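Local coordinates for protein acyl-CoA dehydrogenase (Geobacillus kaustophilus, PDB 2PG0) that binds FAD and probably dehydrogenates acyl chains at the alpha-beta position, as an acyl-CoA dehydrogenase family member, at residues 319-331 and 365-379. Residues are numbered along the deposited sequence; the frame is centred on the assembly and turned at random.
Sequences VTEVSMAKWWITE and SAIYAGTNEMMKTII. With FAD (flavin-adenine dinucleotide), chain C.
Helix 319-331 and helix 372-379 run roughly antiparallel, their axes 8.9 Å apart at an angle of 146°, with Ser323 facing Met375, Trp327 facing Asn372, and Thr330 reaching the turn at Ala366. The pair illustrates how one buried lysine can gather several carbonyl oxygens of a turn. Lys326 sends CG away from its backbone N (chi1 -162°) and bends at chi2, which carries CD across Met375 CG and delivers NZ among the oxygens of 365-372. NZ donates to Gly370 O at 2.8 Å, nearly in line with that carbonyl, to Ser365 O on an in-plane lone pair, and to Asn372 OD1 at 2.8 Å; Tyr368 O receives a fourth, weak bond from it at 3.2 Å. Replacing this lysine with a methionine would probably leave those oxygens without their charged donor and the turn before helix 372-379 freer to shift. The amide of Asn372 is gripped at both ends: ND2 gives one hydrogen to Thr330 OG1, almost within the amide plane, and the other to Glu331 OE2 at 2.9 Å. Farther along, the Trp327 indole fits as a knob among Asn372, Met375, Lys376 and Ile379. Lys376 CE lies over one face of the six-membered ring of Trp327, 3.6 Å from the centroid, and Lys376 NZ adds a cation-pi contact and forms a salt bridge with Glu293 of a second subunit. Ile379 CD1 meets the indole edge, 3.5 Å from Trp327 NE1, which is hydrogen-bonded to Thr296 of that subunit, while Ile378 CG2 closes against Val319 and Ser323. Thr371 N-caps helix 372-379 and its OG1 donates to FAD O2B, which donates to Glu373 OE1. This antiparallel packing belongs to the C-terminal helical domain of the acyl-CoA dehydrogenase fold, where the turn bonded by Lys326 lines an FAD site shared with neighbouring subunits.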
loop_
_atom_site.group_PDB
_atom_site.type_symbol
_atom_site.label_atom_id
_atom_site.label_comp_id
_atom_site.label_asym_id
_atom_site.label_seq_id
_atom_site.Cartn_x
_atom_site.Cartn_y
_atom_site.Cartn_z
ATOM N N VAL A 319 4.708 -23.714 13.108
ATOM C CA VAL A 319 5.128 -22.444 13.695
ATOM C C VAL A 319 5.133 -21.305 12.662
ATOM O O VAL A 319 4.605 -20.215 12.918
ATOM C CB VAL A 319 6.532 -22.600 14.361
ATOM C CG1 VAL A 319 7.041 -21.273 14.902
ATOM C CG2 VAL A 319 6.470 -23.644 15.482
ATOM N N THR A 320 5.718 -21.570 11.496
ATOM C CA THR A 320 5.808 -20.560 10.431
ATOM C C THR A 320 4.431 -20.135 9.935
ATOM O O THR A 320 4.126 -18.945 9.862
ATOM C CB THR A 320 6.632 -21.079 9.238
ATOM O OG1 THR A 320 7.947 -21.423 9.694
ATOM C CG2 THR A 320 6.739 -20.014 8.146
ATOM N N GLU A 321 3.600 -21.122 9.614
ATOM C CA GLU A 321 2.323 -20.861 8.975
ATOM C C GLU A 321 1.335 -20.141 9.899
ATOM O O GLU A 321 0.563 -19.294 9.450
ATOM C CB GLU A 321 1.734 -22.162 8.410
ATOM C CG GLU A 321 2.547 -22.768 7.262
ATOM C CD GLU A 321 3.754 -23.606 7.701
ATOM O OE1 GLU A 321 4.032 -23.744 8.918
ATOM O OE2 GLU A 321 4.449 -24.128 6.800
ATOM N N VAL A 322 1.364 -20.476 11.188
ATOM C CA VAL A 322 0.480 -19.817 12.149
ATOM C C VAL A 322 0.919 -18.363 12.395
ATOM O O VAL A 322 0.086 -17.486 12.597
ATOM C CB VAL A 322 0.329 -20.626 13.478
ATOM C CG1 VAL A 322 1.567 -20.508 14.372
ATOM C CG2 VAL A 322 -0.899 -20.168 14.228
ATOM N N SER A 323 2.230 -18.119 12.353
ATOM C CA SER A 323 2.772 -16.762 12.483
ATOM C C SER A 323 2.391 -15.907 11.275
ATOM O O SER A 323 2.022 -14.734 11.430
ATOM C CB SER A 323 4.290 -16.804 12.674
ATOM O OG SER A 323 4.613 -17.507 13.869
ATOM N N MET A 324 2.472 -16.511 10.087
ATOM C CA MET A 324 1.964 -15.915 8.842
ATOM C C MET A 324 0.483 -15.560 8.956
ATOM O O MET A 324 0.074 -14.421 8.692
ATOM C CB MET A 324 2.160 -16.899 7.674
ATOM C CG MET A 324 3.600 -17.011 7.169
ATOM S SD MET A 324 3.811 -18.221 5.837
ATOM C CE MET A 324 5.519 -17.866 5.393
ATOM N N ALA A 325 -0.318 -16.547 9.348
ATOM C CA ALA A 325 -1.758 -16.364 9.507
ATOM C C ALA A 325 -2.065 -15.222 10.485
ATOM O O ALA A 325 -2.840 -14.318 10.166
ATOM C CB ALA A 325 -2.410 -17.679 9.962
ATOM N N LYS A 326 -1.409 -15.237 11.643
ATOM C CA LYS A 326 -1.645 -14.231 12.679
ATOM C C LYS A 326 -1.379 -12.798 12.203
ATOM O O LYS A 326 -2.244 -11.942 12.337
ATOM C CB LYS A 326 -0.832 -14.551 13.936
ATOM C CG LYS A 326 -1.305 -13.833 15.206
ATOM C CD LYS A 326 -0.731 -12.415 15.270
ATOM C CE LYS A 326 -1.076 -11.729 16.566
ATOM N NZ LYS A 326 -0.637 -10.318 16.591
ATOM N N TRP A 327 -0.191 -12.524 11.664
ATOM C CA TRP A 327 0.114 -11.149 11.287
ATOM C C TRP A 327 -0.679 -10.695 10.067
ATOM O O TRP A 327 -1.236 -9.597 10.064
ATOM C CB TRP A 327 1.634 -10.887 11.149
ATOM C CG TRP A 327 2.238 -11.145 9.790
ATOM C CD1 TRP A 327 2.945 -12.245 9.404
ATOM C CD2 TRP A 327 2.202 -10.270 8.649
ATOM N NE1 TRP A 327 3.342 -12.121 8.091
ATOM C CE2 TRP A 327 2.897 -10.918 7.603
ATOM C CE3 TRP A 327 1.638 -9.012 8.408
ATOM C CZ2 TRP A 327 3.047 -10.347 6.335
ATOM C CZ3 TRP A 327 1.789 -8.436 7.144
ATOM C CH2 TRP A 327 2.486 -9.111 6.123
ATOM N N TRP A 328 -0.750 -11.537 9.043
ATOM C CA TRP A 328 -1.373 -11.116 7.793
ATOM C C TRP A 328 -2.883 -10.912 7.932
ATOM O O TRP A 328 -3.414 -9.927 7.432
ATOM C CB TRP A 328 -1.056 -12.079 6.648
ATOM C CG TRP A 328 -1.441 -11.497 5.326
ATOM C CD1 TRP A 328 -0.654 -10.730 4.502
ATOM C CD2 TRP A 328 -2.715 -11.608 4.679
ATOM N NE1 TRP A 328 -1.360 -10.371 3.379
ATOM C CE2 TRP A 328 -2.626 -10.895 3.459
ATOM C CE3 TRP A 328 -3.916 -12.259 4.999
ATOM C CZ2 TRP A 328 -3.697 -10.810 2.563
ATOM C CZ3 TRP A 328 -4.980 -12.175 4.110
ATOM C CH2 TRP A 328 -4.863 -11.455 2.904
ATOM N N ILE A 329 -3.549 -11.831 8.627
ATOM C CA ILE A 329 -5.004 -11.740 8.816
ATOM C C ILE A 329 -5.381 -10.556 9.720
ATOM O O ILE A 329 -6.362 -9.857 9.457
ATOM C CB ILE A 329 -5.638 -13.073 9.294
ATOM C CG1 ILE A 329 -5.507 -14.139 8.199
ATOM C CG2 ILE A 329 -7.127 -12.882 9.607
ATOM C CD1 ILE A 329 -5.863 -15.572 8.648
ATOM N N THR A 330 -4.607 -10.325 10.777
ATOM C CA THR A 330 -4.885 -9.173 11.641
ATOM C C THR A 330 -4.711 -7.845 10.889
ATOM O O THR A 330 -5.561 -6.958 11.001
ATOM C CB THR A 330 -4.114 -9.200 12.984
ATOM O OG1 THR A 330 -2.694 -9.228 12.752
ATOM C CG2 THR A 330 -4.550 -10.397 13.843
ATOM N N GLU A 331 -3.631 -7.709 10.111
ATOM C CA GLU A 331 -3.452 -6.505 9.282
ATOM C C GLU A 331 -4.570 -6.364 8.251
ATOM O O GLU A 331 -5.064 -5.265 8.025
ATOM C CB GLU A 331 -2.088 -6.473 8.585
ATOM C CG GLU A 331 -0.895 -6.296 9.524
ATOM C CD GLU A 331 -0.958 -5.041 10.415
ATOM O OE1 GLU A 331 -1.616 -4.042 10.056
ATOM O OE2 GLU A 331 -0.316 -5.060 11.484
ATOM N N SER A 365 -5.600 -6.719 17.826
ATOM C CA SER A 365 -5.270 -8.068 17.374
ATOM C C SER A 365 -3.862 -8.149 16.767
ATOM O O SER A 365 -3.269 -9.207 16.749
ATOM C CB SER A 365 -6.335 -8.617 16.416
ATOM O OG SER A 365 -6.312 -7.960 15.163
ATOM N N ALA A 366 -3.337 -7.011 16.309
ATOM C CA ALA A 366 -1.983 -6.914 15.742
ATOM C C ALA A 366 -0.911 -6.837 16.836
ATOM O O ALA A 366 0.293 -6.923 16.562
ATOM C CB ALA A 366 -1.900 -5.693 14.823
ATOM N N ILE A 367 -1.362 -6.694 18.077
ATOM C CA ILE A 367 -0.478 -6.474 19.218
ATOM C C ILE A 367 -0.407 -7.700 20.125
ATOM O O ILE A 367 0.690 -8.175 20.432
ATOM C CB ILE A 367 -0.885 -5.199 20.006
ATOM C CG1 ILE A 367 -0.690 -3.956 19.128
ATOM C CG2 ILE A 367 -0.066 -5.049 21.298
ATOM C CD1 ILE A 367 -1.381 -2.694 19.655
ATOM N N TYR A 368 -1.552 -8.226 20.551
ATOM C CA TYR A 368 -1.511 -9.336 21.514
ATOM C C TYR A 368 -1.266 -10.699 20.855
ATOM O O TYR A 368 -1.330 -10.817 19.628
ATOM C CB TYR A 368 -2.704 -9.324 22.486
ATOM C CG TYR A 368 -4.103 -9.382 21.895
ATOM C CD1 TYR A 368 -4.442 -10.295 20.890
ATOM C CD2 TYR A 368 -5.110 -8.564 22.403
ATOM C CE1 TYR A 368 -5.743 -10.360 20.379
ATOM C CE2 TYR A 368 -6.409 -8.622 21.901
ATOM C CZ TYR A 368 -6.717 -9.519 20.892
ATOM O OH TYR A 368 -8.007 -9.567 20.410
ATOM N N ALA A 369 -0.965 -11.700 21.692
ATOM C CA ALA A 369 -0.476 -13.022 21.277
ATOM C C ALA A 369 0.872 -12.928 20.540
ATOM O O ALA A 369 1.263 -13.843 19.819
ATOM C CB ALA A 369 -1.523 -13.777 20.443
ATOM N N GLY A 370 1.578 -11.822 20.761
ATOM C CA GLY A 370 2.828 -11.530 20.060
ATOM C C GLY A 370 2.541 -10.490 19.001
ATOM O O GLY A 370 1.643 -10.676 18.181
ATOM N N THR A 371 3.288 -9.387 19.013
ATOM C CA THR A 371 3.083 -8.340 18.013
ATOM C C THR A 371 3.370 -8.873 16.614
ATOM O O THR A 371 4.075 -9.874 16.446
ATOM C CB THR A 371 4.006 -7.127 18.224
ATOM O OG1 THR A 371 5.368 -7.540 18.045
ATOM C CG2 THR A 371 3.816 -6.525 19.604
ATOM N N ASN A 372 2.833 -8.193 15.608
ATOM C CA ASN A 372 3.055 -8.608 14.223
ATOM C C ASN A 372 4.535 -8.487 13.831
ATOM O O ASN A 372 5.022 -9.233 12.971
ATOM C CB ASN A 372 2.100 -7.860 13.278
ATOM C CG ASN A 372 0.664 -8.362 13.394
ATOM O OD1 ASN A 372 0.385 -9.313 14.137
ATOM N ND2 ASN A 372 -0.246 -7.754 12.635
ATOM N N GLU A 373 5.254 -7.586 14.507
ATOM C CA GLU A 373 6.711 -7.475 14.339
ATOM C C GLU A 373 7.388 -8.745 14.850
ATOM O O GLU A 373 8.339 -9.238 14.232
ATOM C CB GLU A 373 7.270 -6.250 15.070
ATOM C CG GLU A 373 6.843 -4.899 14.482
ATOM C CD GLU A 373 5.390 -4.513 14.770
ATOM O OE1 GLU A 373 4.804 -4.941 15.801
ATOM O OE2 GLU A 373 4.827 -3.763 13.940
ATOM N N MET A 374 6.896 -9.284 15.970
ATOM C CA MET A 374 7.418 -10.565 16.458
ATOM C C MET A 374 7.080 -11.726 15.511
ATOM O O MET A 374 7.884 -12.638 15.336
ATOM C CB MET A 374 6.949 -10.857 17.895
ATOM C CG MET A 374 7.533 -9.917 18.958
ATOM S SD MET A 374 9.350 -9.924 19.082
ATOM C CE MET A 374 9.812 -8.570 18.001
ATOM N N MET A 375 5.899 -11.688 14.890
ATOM C CA MET A 375 5.519 -12.717 13.906
ATOM C C MET A 375 6.485 -12.707 12.714
ATOM O O MET A 375 6.936 -13.764 12.267
ATOM C CB MET A 375 4.075 -12.547 13.416
ATOM C CG MET A 375 2.969 -12.675 14.485
ATOM S SD MET A 375 3.001 -14.200 15.482
ATOM C CE MET A 375 3.820 -13.559 16.944
ATOM N N LYS A 376 6.817 -11.514 12.218
ATOM C CA LYS A 376 7.777 -11.400 11.114
ATOM C C LYS A 376 9.192 -11.845 11.528
ATOM O O LYS A 376 9.922 -12.438 10.729
ATOM C CB LYS A 376 7.760 -9.986 10.543
ATOM C CG LYS A 376 6.428 -9.643 9.868
ATOM C CD LYS A 376 6.378 -8.198 9.402
ATOM C CE LYS A 376 4.961 -7.820 8.975
ATOM N NZ LYS A 376 4.878 -6.380 8.598
ATOM N N THR A 377 9.554 -11.582 12.780
ATOM C CA THR A 377 10.832 -12.034 13.347
ATOM C C THR A 377 10.905 -13.565 13.322
ATOM O O THR A 377 11.906 -14.136 12.889
ATOM C CB THR A 377 11.032 -11.497 14.782
ATOM O OG1 THR A 377 11.110 -10.066 14.751
ATOM C CG2 THR A 377 12.311 -12.055 15.416
ATOM N N ILE A 378 9.828 -14.209 13.771
ATOM C CA ILE A 378 9.736 -15.669 13.805
ATOM C C ILE A 378 9.822 -16.238 12.393
ATOM O O ILE A 378 10.557 -17.206 12.150
ATOM C CB ILE A 378 8.443 -16.141 14.548
ATOM C CG1 ILE A 378 8.553 -15.826 16.043
ATOM C CG2 ILE A 378 8.185 -17.639 14.328
ATOM C CD1 ILE A 378 7.219 -15.839 16.779
ATOM N N ILE A 379 9.103 -15.621 11.455
ATOM C CA ILE A 379 9.116 -16.090 10.071
ATOM C C ILE A 379 10.535 -16.017 9.486
ATOM O O ILE A 379 11.004 -16.975 8.877
ATOM C CB ILE A 379 8.101 -15.325 9.182
ATOM C CG1 ILE A 379 6.663 -15.633 9.623
ATOM C CG2 ILE A 379 8.284 -15.680 7.679
ATOM C CD1 ILE A 379 5.638 -14.578 9.170
HETATM P PA FAD C . 6.621 -3.894 23.532
HETATM O O1A FAD C . 7.200 -2.892 24.485
HETATM O O2A FAD C . 7.198 -5.279 23.690
HETATM O O5B FAD C . 6.824 -3.369 22.017
HETATM C C5B FAD C . 6.396 -2.068 21.643
HETATM C C4B FAD C . 6.542 -1.937 20.126
HETATM O O4B FAD C . 7.902 -2.148 19.778
HETATM C C3B FAD C . 5.727 -3.007 19.401
HETATM O O3B FAD C . 5.180 -2.492 18.206
HETATM C C2B FAD C . 6.755 -4.052 19.041
HETATM O O2B FAD C . 6.383 -4.846 17.930
HETATM C C1B FAD C . 7.982 -3.173 18.799
HETATM N N9A FAD C . 9.215 -3.975 18.899
HETATM C C8A FAD C . 9.743 -4.561 20.025
HETATM N N7A FAD C . 10.866 -5.224 19.672
HETATM C C5A FAD C . 11.059 -5.070 18.342
HETATM C C6A FAD C . 12.043 -5.532 17.477
HETATM N N6A FAD C . 12.972 -6.387 17.917
HETATM N N1A FAD C . 11.970 -5.211 16.136
HETATM C C2A FAD C . 10.937 -4.430 15.649
HETATM N N3A FAD C . 9.965 -3.959 16.515
HETATM C C4A FAD C . 10.025 -4.284 17.840
HETATM N N1 FAD C . -0.405 -10.487 28.018
HETATM C C2 FAD C . -0.500 -11.650 28.761
HETATM O O2 FAD C . 0.525 -12.189 29.184
HETATM N N3 FAD C . -1.745 -12.198 29.041
HETATM C C4 FAD C . -2.892 -11.583 28.581
HETATM O O4 FAD C . -3.994 -12.069 28.845
HETATM C C4X FAD C . -2.795 -10.414 27.818
HETATM N N5 FAD C . -3.938 -9.788 27.345
HETATM C C5X FAD C . -3.852 -8.616 26.616
HETATM C C6 FAD C . -5.020 -8.002 26.180
HETATM C C7 FAD C . -4.946 -6.825 25.439
HETATM C C7M FAD C . -6.236 -6.207 24.979
HETATM C C8 FAD C . -3.691 -6.262 25.141
HETATM C C8M FAD C . -3.534 -4.994 24.348
HETATM C C9 FAD C . -2.528 -6.875 25.589
HETATM C C9A FAD C . -2.596 -8.062 26.326
HETATM N N10 FAD C . -1.438 -8.700 26.775
HETATM C C10 FAD C . -1.540 -9.861 27.537
HETATM C "C1'" FAD C . -0.059 -8.189 26.418
HETATM C "C2'" FAD C . 0.349 -8.285 24.937
HETATM O "O2'" FAD C . 0.700 -9.592 24.534
HETATM C "C3'" FAD C . 1.539 -7.349 24.744
HETATM O "O3'" FAD C . 1.017 -6.037 24.713
HETATM C "C4'" FAD C . 2.369 -7.619 23.480
HETATM O "O4'" FAD C . 3.068 -8.848 23.556
HETATM C "C5'" FAD C . 3.377 -6.501 23.208
HETATM O "O5'" FAD C . 4.154 -6.226 24.359
HETATM P P FAD C . 4.270 -4.709 24.875
HETATM O O1P FAD C . 2.898 -4.103 25.031
HETATM O O2P FAD C . 5.055 -4.667 26.156
HETATM O O3P FAD C . 5.017 -3.907 23.686
HETATM O O HOH W 1 2.274 -6.092 10.567
#